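Local coordinates for UDP-N-acetylglucosamine--peptide N-acetylglucosaminyltransferase stabilizing protein GtfB (Streptococcus gordonii, PDB 5E9T), which assists GtfA in attaching the first GlcNAc to the serine-rich adhesin GspB, forming with it a heterotetramer in which it binds the substrate, at residues 367-381 with 389-402. Residues are numbered along the deposited sequence; the frame is centred on the assembly and turned at random.
Sequences VRKAFENNLLILGFE and YIAQQHIFDSSQPA
The phenol ring of Y389 lies against the ring of F371 in an offset stack, with centroids 4.7 Å apart and planes tilted by 29°. With CG anti to the backbone N (chi1 -179°), F371 of helix 366-372 sets CB and CG against Y389, its CB 3.8 Å from Y389 CD1. Tyrosine suits its place because the base of its ring is apolar and its far end polar: Y389 CB rests 3.6 Å from F371 CD2, CD1 touches V367 CG1, and the hydroxyl reaches R368. There R368 NH1 donates to Y389 OH at the edge of the guanidinium, in a bent bond modelled too short for its length to mean anything, while R368 NE forms a salt bridge to E372 OE2 at 2.6 Å, meeting the anti lone pair nearly in the guanidinium plane. With NH2 paired to D14, each of the three nitrogens has a partner. E372 also pairs with K279, so the buried charges probably offset one another.

Farther along, the loop follows strand 376-379. I390, its chain extended, lays CG1 on I377 O and packs CD1 on the backbone at L378 CA and G379 N, 3.6 Å from the latter. L376 CD2 lies in plane at the edge of the H394 imidazole. A weak backbone bond joins F396 N to G379 O at 2.7 Å, and the F380 and F396 rings meet rim to rim, planes 44° apart. Apolar rings suit these buried positions, F396 also packing on A405 and L408. S399 N sits over one face of F380.

Strand 376-379 pairs in parallel with 353-356, and the helix leading into it ends in a Schellman motif, with N374 at positive phi. Helix 341-350 packs on K369, A370, N373 and L375, helix 415-428 meets L376 and H394, and helix 405-409 covers L378 and F396.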
ATOM      1  N   VAL B 367     -35.915  21.751  11.519  1.00 51.37           N
ATOM      2  CA  VAL B 367     -37.302  21.881  11.082  1.00 50.99           C
ATOM      3  C   VAL B 367     -38.236  21.201  12.076  1.00 52.93           C
ATOM      4  O   VAL B 367     -39.289  21.743  12.432  1.00 56.09           O
ATOM      5  CB  VAL B 367     -37.471  21.316   9.661  1.00 54.79           C
ATOM      6  CG1 VAL B 367     -38.937  21.312   9.263  1.00 59.05           C
ATOM      7  CG2 VAL B 367     -36.653  22.129   8.670  1.00 56.52           C
ATOM      8  N   ARG B 368     -37.855  20.014  12.555  1.00 51.33           N
ATOM      9  CA  ARG B 368     -38.661  19.319  13.556  1.00 45.50           C
ATOM     10  C   ARG B 368     -38.717  20.105  14.858  1.00 42.81           C
ATOM     11  O   ARG B 368     -39.803  20.398  15.372  1.00 48.44           O
ATOM     12  CB  ARG B 368     -38.099  17.919  13.802  1.00 47.33           C
ATOM     13  CG  ARG B 368     -38.658  17.215  15.042  1.00 50.44           C
ATOM     14  CD  ARG B 368     -40.086  16.737  14.827  1.00 51.21           C
ATOM     15  NE  ARG B 368     -40.556  15.831  15.873  1.00 49.18           N
ATOM     16  CZ  ARG B 368     -41.479  14.891  15.684  1.00 46.66           C
ATOM     17  NH1 ARG B 368     -42.024  14.726  14.484  1.00 48.39           N
ATOM     18  NH2 ARG B 368     -41.852  14.110  16.689  1.00 44.07           N
ATOM     19  N   LYS B 369     -37.549  20.451  15.409  1.00 38.58           N
ATOM     20  CA  LYS B 369     -37.507  21.161  16.683  1.00 37.47           C
ATOM     21  C   LYS B 369     -38.319  22.451  16.638  1.00 42.65           C
ATOM     22  O   LYS B 369     -38.942  22.829  17.638  1.00 42.84           O
ATOM     23  CB  LYS B 369     -36.054  21.438  17.076  1.00 37.01           C
ATOM     24  CG  LYS B 369     -35.878  22.578  18.061  1.00 37.56           C
ATOM     25  CD  LYS B 369     -34.737  22.331  19.027  1.00 38.23           C
ATOM     26  CE  LYS B 369     -35.228  21.613  20.271  1.00 41.08           C
ATOM     27  NZ  LYS B 369     -34.207  21.621  21.353  1.00 41.20           N
ATOM     28  N   ALA B 370     -38.340  23.130  15.488  1.00 41.84           N
ATOM     29  CA  ALA B 370     -39.246  24.261  15.320  1.00 45.36           C
ATOM     30  C   ALA B 370     -40.697  23.818  15.472  1.00 55.50           C
ATOM     31  O   ALA B 370     -41.466  24.416  16.234  1.00 65.05           O
ATOM     32  CB  ALA B 370     -39.022  24.915  13.958  1.00 44.14           C
ATOM     33  N   PHE B 371     -41.081  22.757  14.757  1.00 51.87           N
ATOM     34  CA  PHE B 371     -42.454  22.264  14.815  1.00 52.67           C
ATOM     35  C   PHE B 371     -42.849  21.884  16.237  1.00 50.63           C
ATOM     36  O   PHE B 371     -43.965  22.181  16.680  1.00 48.81           O
ATOM     37  CB  PHE B 371     -42.610  21.070  13.871  1.00 56.11           C
ATOM     38  CG  PHE B 371     -43.996  20.490  13.837  1.00 53.76           C
ATOM     39  CD1 PHE B 371     -44.357  19.467  14.701  1.00 49.70           C
ATOM     40  CD2 PHE B 371     -44.933  20.954  12.929  1.00 53.30           C
ATOM     41  CE1 PHE B 371     -45.629  18.928  14.668  1.00 50.02           C
ATOM     42  CE2 PHE B 371     -46.205  20.418  12.890  1.00 52.06           C
ATOM     43  CZ  PHE B 371     -46.553  19.404  13.762  1.00 52.87           C
ATOM     44  N   GLU B 372     -41.946  21.228  16.971  1.00 52.77           N
ATOM     45  CA  GLU B 372     -42.250  20.844  18.344  1.00 57.78           C
ATOM     46  C   GLU B 372     -42.409  22.060  19.249  1.00 58.42           C
ATOM     47  O   GLU B 372     -43.096  21.984  20.273  1.00 60.84           O
ATOM     48  CB  GLU B 372     -41.159  19.924  18.893  1.00 61.28           C
ATOM     49  CG  GLU B 372     -40.937  18.654  18.088  1.00 63.58           C
ATOM     50  CD  GLU B 372     -40.122  17.627  18.847  1.00 66.60           C
ATOM     51  OE1 GLU B 372     -39.780  17.891  20.021  1.00 68.11           O
ATOM     52  OE2 GLU B 372     -39.823  16.556  18.276  1.00 68.64           O
ATOM     53  N   ASN B 373     -41.768  23.172  18.902  1.00 55.11           N
ATOM     54  CA  ASN B 373     -41.844  24.405  19.672  1.00 55.28           C
ATOM     55  C   ASN B 373     -42.887  25.381  19.137  1.00 55.93           C
ATOM     56  O   ASN B 373     -42.934  26.530  19.589  1.00 55.55           O
ATOM     57  CB  ASN B 373     -40.469  25.067  19.738  1.00 55.60           C
ATOM     58  CG  ASN B 373     -39.672  24.621  20.946  1.00 57.13           C
ATOM     59  OD1 ASN B 373     -39.471  25.389  21.889  1.00 61.31           O
ATOM     60  ND2 ASN B 373     -39.224  23.371  20.932  1.00 54.86           N
ATOM     61  N   ASN B 374     -43.693  24.962  18.159  1.00 53.24           N
ATOM     62  CA  ASN B 374     -44.790  25.759  17.609  1.00 48.51           C
ATOM     63  C   ASN B 374     -44.304  27.027  16.920  1.00 47.65           C
ATOM     64  O   ASN B 374     -45.052  28.002  16.809  1.00 51.18           O
ATOM     65  CB  ASN B 374     -45.823  26.114  18.687  1.00 49.46           C
ATOM     66  CG  ASN B 374     -47.065  25.248  18.614  1.00 49.91           C
ATOM     67  OD1 ASN B 374     -47.639  25.053  17.542  1.00 55.29           O
ATOM     68  ND2 ASN B 374     -47.488  24.724  19.759  1.00 46.34           N
ATOM     69  N   LEU B 375     -43.059  27.034  16.455  1.00 51.35           N
ATOM     70  CA  LEU B 375     -42.617  28.074  15.539  1.00 53.65           C
ATOM     71  C   LEU B 375     -43.255  27.851  14.174  1.00 58.50           C
ATOM     72  O   LEU B 375     -43.310  26.720  13.679  1.00 64.18           O
ATOM     73  CB  LEU B 375     -41.093  28.068  15.406  1.00 49.96           C
ATOM     74  CG  LEU B 375     -40.225  28.697  16.493  1.00 45.13           C
ATOM     75  CD1 LEU B 375     -40.299  27.916  17.786  1.00 43.74           C
ATOM     76  CD2 LEU B 375     -38.786  28.794  16.021  1.00 46.97           C
ATOM     77  N   LEU B 376     -43.742  28.932  13.563  1.00 59.85           N
ATOM     78  CA  LEU B 376     -44.298  28.830  12.220  1.00 62.47           C
ATOM     79  C   LEU B 376     -43.167  28.784  11.206  1.00 68.08           C
ATOM     80  O   LEU B 376     -42.362  29.719  11.117  1.00 72.91           O
ATOM     81  CB  LEU B 376     -45.232  29.988  11.887  1.00 60.45           C
ATOM     82  CG  LEU B 376     -45.521  29.904  10.388  1.00 64.19           C
ATOM     83  CD1 LEU B 376     -46.376  28.670  10.035  1.00 72.42           C
ATOM     84  CD2 LEU B 376     -46.168  31.174   9.864  1.00 57.13           C
ATOM     85  N   ILE B 377     -43.132  27.718  10.422  1.00 66.69           N
ATOM     86  CA  ILE B 377     -42.073  27.480   9.452  1.00 69.57           C
ATOM     87  C   ILE B 377     -42.533  27.906   8.063  1.00 75.50           C
ATOM     88  O   ILE B 377     -43.653  27.581   7.645  1.00 77.53           O
ATOM     89  CB  ILE B 377     -41.676  25.994   9.460  1.00 64.98           C
ATOM     90  CG1 ILE B 377     -41.556  25.489  10.900  1.00 63.36           C
ATOM     91  CG2 ILE B 377     -40.389  25.788   8.672  1.00 64.09           C
ATOM     92  CD1 ILE B 377     -41.517  23.991  11.000  1.00 58.62           C
ATOM     93  N   LEU B 378     -41.662  28.625   7.342  1.00 79.41           N
ATOM     94  CA  LEU B 378     -41.836  28.914   5.919  1.00 85.41           C
ATOM     95  C   LEU B 378     -40.490  28.814   5.220  1.00 88.16           C
ATOM     96  O   LEU B 378     -39.442  29.026   5.831  1.00 83.82           O
ATOM     97  CB  LEU B 378     -42.381  30.320   5.623  1.00 86.14           C
ATOM     98  CG  LEU B 378     -43.388  30.953   6.563  1.00 83.73           C
ATOM     99  CD1 LEU B 378     -43.692  32.423   6.225  1.00 78.13           C
ATOM    100  CD2 LEU B 378     -44.518  30.115   6.415  1.00 85.83           C
ATOM    101  N   GLY B 379     -40.533  28.570   3.915  1.00 90.23           N
ATOM    102  CA  GLY B 379     -39.330  28.611   3.099  1.00 90.84           C
ATOM    103  C   GLY B 379     -39.705  28.579   1.635  1.00 95.21           C
ATOM    104  O   GLY B 379     -40.879  28.684   1.270  1.00 97.83           O
ATOM    105  N   PHE B 380     -38.678  28.432   0.799  1.00 96.26           N
ATOM    106  CA  PHE B 380     -38.807  28.304  -0.643  1.00 96.42           C
ATOM    107  C   PHE B 380     -38.719  26.828  -1.009  1.00 99.68           C
ATOM    108  O   PHE B 380     -38.562  25.982  -0.139  1.00 99.30           O
ATOM    109  CB  PHE B 380     -37.731  29.145  -1.319  1.00 95.31           C
ATOM    110  CG  PHE B 380     -37.693  30.555  -0.815  1.00 97.90           C
ATOM    111  CD1 PHE B 380     -36.524  31.128  -0.363  1.00100.89           C
ATOM    112  CD2 PHE B 380     -38.846  31.298  -0.757  1.00 99.68           C
ATOM    113  CE1 PHE B 380     -36.520  32.430   0.117  1.00103.16           C
ATOM    114  CE2 PHE B 380     -38.845  32.586  -0.280  1.00101.02           C
ATOM    115  CZ  PHE B 380     -37.682  33.150   0.157  1.00103.55           C
ATOM    116  N   GLU B 381     -38.820  26.503  -2.304  1.00103.70           N
ATOM    117  CA  GLU B 381     -38.912  25.086  -2.652  1.00104.64           C
ATOM    118  C   GLU B 381     -37.628  24.338  -2.327  1.00106.63           C
ATOM    119  O   GLU B 381     -37.680  23.143  -2.013  1.00111.80           O
ATOM    120  CB  GLU B 381     -39.276  24.876  -4.120  1.00102.06           C
ATOM    121  CG  GLU B 381     -39.356  23.390  -4.496  1.00100.77           C
ATOM    122  CD  GLU B 381     -40.675  22.742  -4.094  1.00 99.96           C
ATOM    123  OE1 GLU B 381     -41.737  23.344  -4.345  1.00 99.40           O
ATOM    124  OE2 GLU B 381     -40.652  21.637  -3.514  1.00101.26           O
ATOM    125  N   TYR B 389     -43.560  18.930   7.894  1.00 78.78           N
ATOM    126  CA  TYR B 389     -44.054  19.919   8.848  1.00 78.79           C
ATOM    127  C   TYR B 389     -44.350  21.288   8.253  1.00 77.81           C
ATOM    128  O   TYR B 389     -44.728  22.195   9.003  1.00 81.11           O
ATOM    129  CB  TYR B 389     -43.057  20.088   9.996  1.00 79.79           C
ATOM    130  CG  TYR B 389     -42.604  18.781  10.590  1.00 81.14           C
ATOM    131  CD1 TYR B 389     -41.398  18.676  11.231  1.00 74.62           C
ATOM    132  CD2 TYR B 389     -43.388  17.657  10.523  1.00 89.19           C
ATOM    133  CE1 TYR B 389     -40.977  17.478  11.766  1.00 74.22           C
ATOM    134  CE2 TYR B 389     -42.974  16.459  11.057  1.00 89.00           C
ATOM    135  CZ  TYR B 389     -41.769  16.373  11.683  1.00 78.38           C
ATOM    136  OH  TYR B 389     -41.356  15.177  12.224  1.00 79.39           O
ATOM    137  N   ILE B 390     -44.172  21.491   6.953  1.00 75.63           N
ATOM    138  CA  ILE B 390     -44.451  22.787   6.346  1.00 74.96           C
ATOM    139  C   ILE B 390     -45.649  22.644   5.423  1.00 82.90           C
ATOM    140  O   ILE B 390     -45.709  21.728   4.593  1.00 86.73           O
ATOM    141  CB  ILE B 390     -43.226  23.370   5.616  1.00 76.51           C
ATOM    142  CG1 ILE B 390     -43.479  24.838   5.267  1.00 81.67           C
ATOM    143  CG2 ILE B 390     -42.868  22.559   4.380  1.00 78.51           C
ATOM    144  CD1 ILE B 390     -42.331  25.521   4.575  1.00 78.95           C
ATOM    145  N   ALA B 391     -46.617  23.536   5.595  1.00 90.00           N
ATOM    146  CA  ALA B 391     -47.820  23.499   4.786  1.00 91.47           C
ATOM    147  C   ALA B 391     -47.546  24.044   3.391  1.00 89.66           C
ATOM    148  O   ALA B 391     -46.639  24.849   3.175  1.00 88.19           O
ATOM    149  CB  ALA B 391     -48.934  24.307   5.449  1.00 89.84           C
ATOM    150  N   GLN B 392     -48.358  23.583   2.438  1.00 89.35           N
ATOM    151  CA  GLN B 392     -48.280  24.062   1.064  1.00 93.70           C
ATOM    152  C   GLN B 392     -48.444  25.572   0.983  1.00102.15           C
ATOM    153  O   GLN B 392     -47.754  26.237   0.201  1.00110.60           O
ATOM    154  CB  GLN B 392     -49.359  23.386   0.228  1.00 95.86           C
ATOM    155  CG  GLN B 392     -49.231  23.612  -1.258  1.00 98.98           C
ATOM    156  CD  GLN B 392     -48.226  22.696  -1.894  1.00100.25           C
ATOM    157  OE1 GLN B 392     -47.020  22.918  -1.818  1.00102.96           O
ATOM    158  NE2 GLN B 392     -48.719  21.652  -2.540  1.00 97.03           N
ATOM    159  N   GLN B 393     -49.382  26.131   1.752  1.00102.07           N
ATOM    160  CA  GLN B 393     -49.668  27.562   1.644  1.00101.37           C
ATOM    161  C   GLN B 393     -48.444  28.379   2.019  1.00100.28           C
ATOM    162  O   GLN B 393     -48.217  29.483   1.500  1.00 99.34           O
ATOM    163  CB  GLN B 393     -50.836  27.912   2.559  1.00102.08           C
ATOM    164  CG  GLN B 393     -51.978  26.913   2.453  1.00109.57           C
ATOM    165  CD  GLN B 393     -52.043  25.976   3.640  1.00115.06           C
ATOM    166  OE1 GLN B 393     -51.766  26.375   4.760  1.00119.17           O
ATOM    167  NE2 GLN B 393     -52.417  24.725   3.399  1.00112.14           N
ATOM    168  N   HIS B 394     -47.646  27.828   2.921  1.00 97.90           N
ATOM    169  CA  HIS B 394     -46.477  28.465   3.493  1.00 93.43           C
ATOM    170  C   HIS B 394     -45.232  28.342   2.615  1.00 91.92           C
ATOM    171  O   HIS B 394     -44.378  29.240   2.645  1.00 89.75           O
ATOM    172  CB  HIS B 394     -46.284  27.878   4.898  1.00 91.55           C
ATOM    173  CG  HIS B 394     -47.356  28.302   5.856  1.00 90.37           C
ATOM    174  ND1 HIS B 394     -48.690  28.007   5.670  1.00 94.95           N
ATOM    175  CD2 HIS B 394     -47.295  29.069   6.970  1.00 86.63           C
ATOM    176  CE1 HIS B 394     -49.393  28.540   6.656  1.00 94.14           C
ATOM    177  NE2 HIS B 394     -48.569  29.192   7.457  1.00 87.92           N
ATOM    178  N   ILE B 395     -45.128  27.280   1.810  1.00 94.35           N
ATOM    179  CA  ILE B 395     -43.939  27.072   0.990  1.00 97.00           C
ATOM    180  C   ILE B 395     -43.931  28.046  -0.182  1.00100.74           C
ATOM    181  O   ILE B 395     -44.979  28.515  -0.647  1.00 99.67           O
ATOM    182  CB  ILE B 395     -43.859  25.616   0.492  1.00 95.94           C
ATOM    183  CG1 ILE B 395     -42.496  25.339  -0.148  1.00 98.22           C
ATOM    184  CG2 ILE B 395     -44.941  25.338  -0.533  1.00 95.37           C
ATOM    185  CD1 ILE B 395     -42.019  23.922   0.009  1.00100.38           C
ATOM    186  N   PHE B 396     -42.736  28.343  -0.681  1.00105.20           N
ATOM    187  CA  PHE B 396     -42.557  29.276  -1.780  1.00112.64           C
ATOM    188  C   PHE B 396     -41.743  28.621  -2.878  1.00120.37           C
ATOM    189  O   PHE B 396     -41.149  27.558  -2.689  1.00120.66           O
ATOM    190  CB  PHE B 396     -41.843  30.538  -1.319  1.00115.62           C
ATOM    191  CG  PHE B 396     -42.528  31.227  -0.213  1.00114.57           C
ATOM    192  CD1 PHE B 396     -43.898  31.384  -0.226  1.00115.57           C
ATOM    193  CD2 PHE B 396     -41.816  31.630   0.894  1.00112.91           C
ATOM    194  CE1 PHE B 396     -44.539  31.996   0.820  1.00116.58           C
ATOM    195  CE2 PHE B 396     -42.447  32.211   1.940  1.00114.59           C
ATOM    196  CZ  PHE B 396     -43.811  32.404   1.908  1.00115.58           C
ATOM    197  N   ASP B 397     -41.732  29.263  -4.040  1.00128.24           N
ATOM    198  CA  ASP B 397     -40.816  28.858  -5.093  1.00130.64           C
ATOM    199  C   ASP B 397     -39.401  29.305  -4.746  1.00126.12           C
ATOM    200  O   ASP B 397     -39.178  30.038  -3.783  1.00124.75           O
ATOM    201  CB  ASP B 397     -41.232  29.460  -6.427  1.00133.34           C
ATOM    202  CG  ASP B 397     -42.448  28.817  -6.991  1.00135.73           C
ATOM    203  OD1 ASP B 397     -42.857  27.754  -6.488  1.00131.88           O
ATOM    204  OD2 ASP B 397     -42.993  29.396  -7.947  1.00140.10           O
ATOM    205  N   SER B 398     -38.446  28.953  -5.602  1.00122.39           N
ATOM    206  CA  SER B 398     -37.061  29.234  -5.241  1.00121.04           C
ATOM    207  C   SER B 398     -36.865  30.672  -5.668  1.00121.81           C
ATOM    208  O   SER B 398     -36.456  30.971  -6.784  1.00128.61           O
ATOM    209  CB  SER B 398     -36.086  28.316  -5.975  1.00117.26           C
ATOM    210  OG  SER B 398     -36.027  27.028  -5.389  1.00110.93           O
ATOM    211  N   SER B 399     -37.114  31.562  -4.718  1.00116.21           N
ATOM    212  CA  SER B 399     -37.130  32.993  -4.962  1.00118.56           C
ATOM    213  C   SER B 399     -37.858  33.373  -6.254  1.00123.66           C
ATOM    214  O   SER B 399     -37.591  34.443  -6.814  1.00127.18           O
ATOM    215  CB  SER B 399     -35.714  33.560  -4.961  1.00118.11           C
ATOM    216  OG  SER B 399     -35.642  34.761  -5.711  1.00117.63           O
ATOM    217  N   GLN B 400     -38.795  32.567  -6.755  1.00123.84           N
ATOM    218  CA  GLN B 400     -39.585  33.060  -7.881  1.00127.96           C
ATOM    219  C   GLN B 400     -40.469  34.200  -7.411  1.00132.05           C
ATOM    220  O   GLN B 400     -40.420  35.286  -8.015  1.00132.81           O
ATOM    221  CB  GLN B 400     -40.402  31.939  -8.545  1.00129.62           C
ATOM    222  CG  GLN B 400     -39.623  30.736  -9.062  1.00132.31           C
ATOM    223  CD  GLN B 400     -38.787  31.028 -10.278  1.00134.16           C
ATOM    224  OE1 GLN B 400     -39.180  31.803 -11.150  1.00135.85           O
ATOM    225  NE2 GLN B 400     -37.628  30.387 -10.360  1.00131.02           N
ATOM    226  N   PRO B 401     -41.313  34.036  -6.294  1.00130.91           N
ATOM    227  CA  PRO B 401     -41.816  35.190  -5.553  1.00123.80           C
ATOM    228  C   PRO B 401     -40.853  35.407  -4.387  1.00115.77           C
ATOM    229  O   PRO B 401     -41.139  35.080  -3.233  1.00113.52           O
ATOM    230  CB  PRO B 401     -43.203  34.722  -5.106  1.00120.70           C
ATOM    231  CG  PRO B 401     -43.180  33.178  -5.243  1.00121.95           C
ATOM    232  CD  PRO B 401     -41.793  32.797  -5.667  1.00128.64           C
ATOM    233  N   ALA B 402     -39.687  35.973  -4.719  1.00108.55           N
ATOM    234  CA  ALA B 402     -38.523  35.912  -3.836  1.00 99.83           C
ATOM    235  C   ALA B 402     -38.881  36.244  -2.396  1.00 97.75           C
ATOM    236  O   ALA B 402     -38.509  35.521  -1.468  1.00 96.87           O
ATOM    237  CB  ALA B 402     -37.438  36.863  -4.340  1.00 95.76           C
TER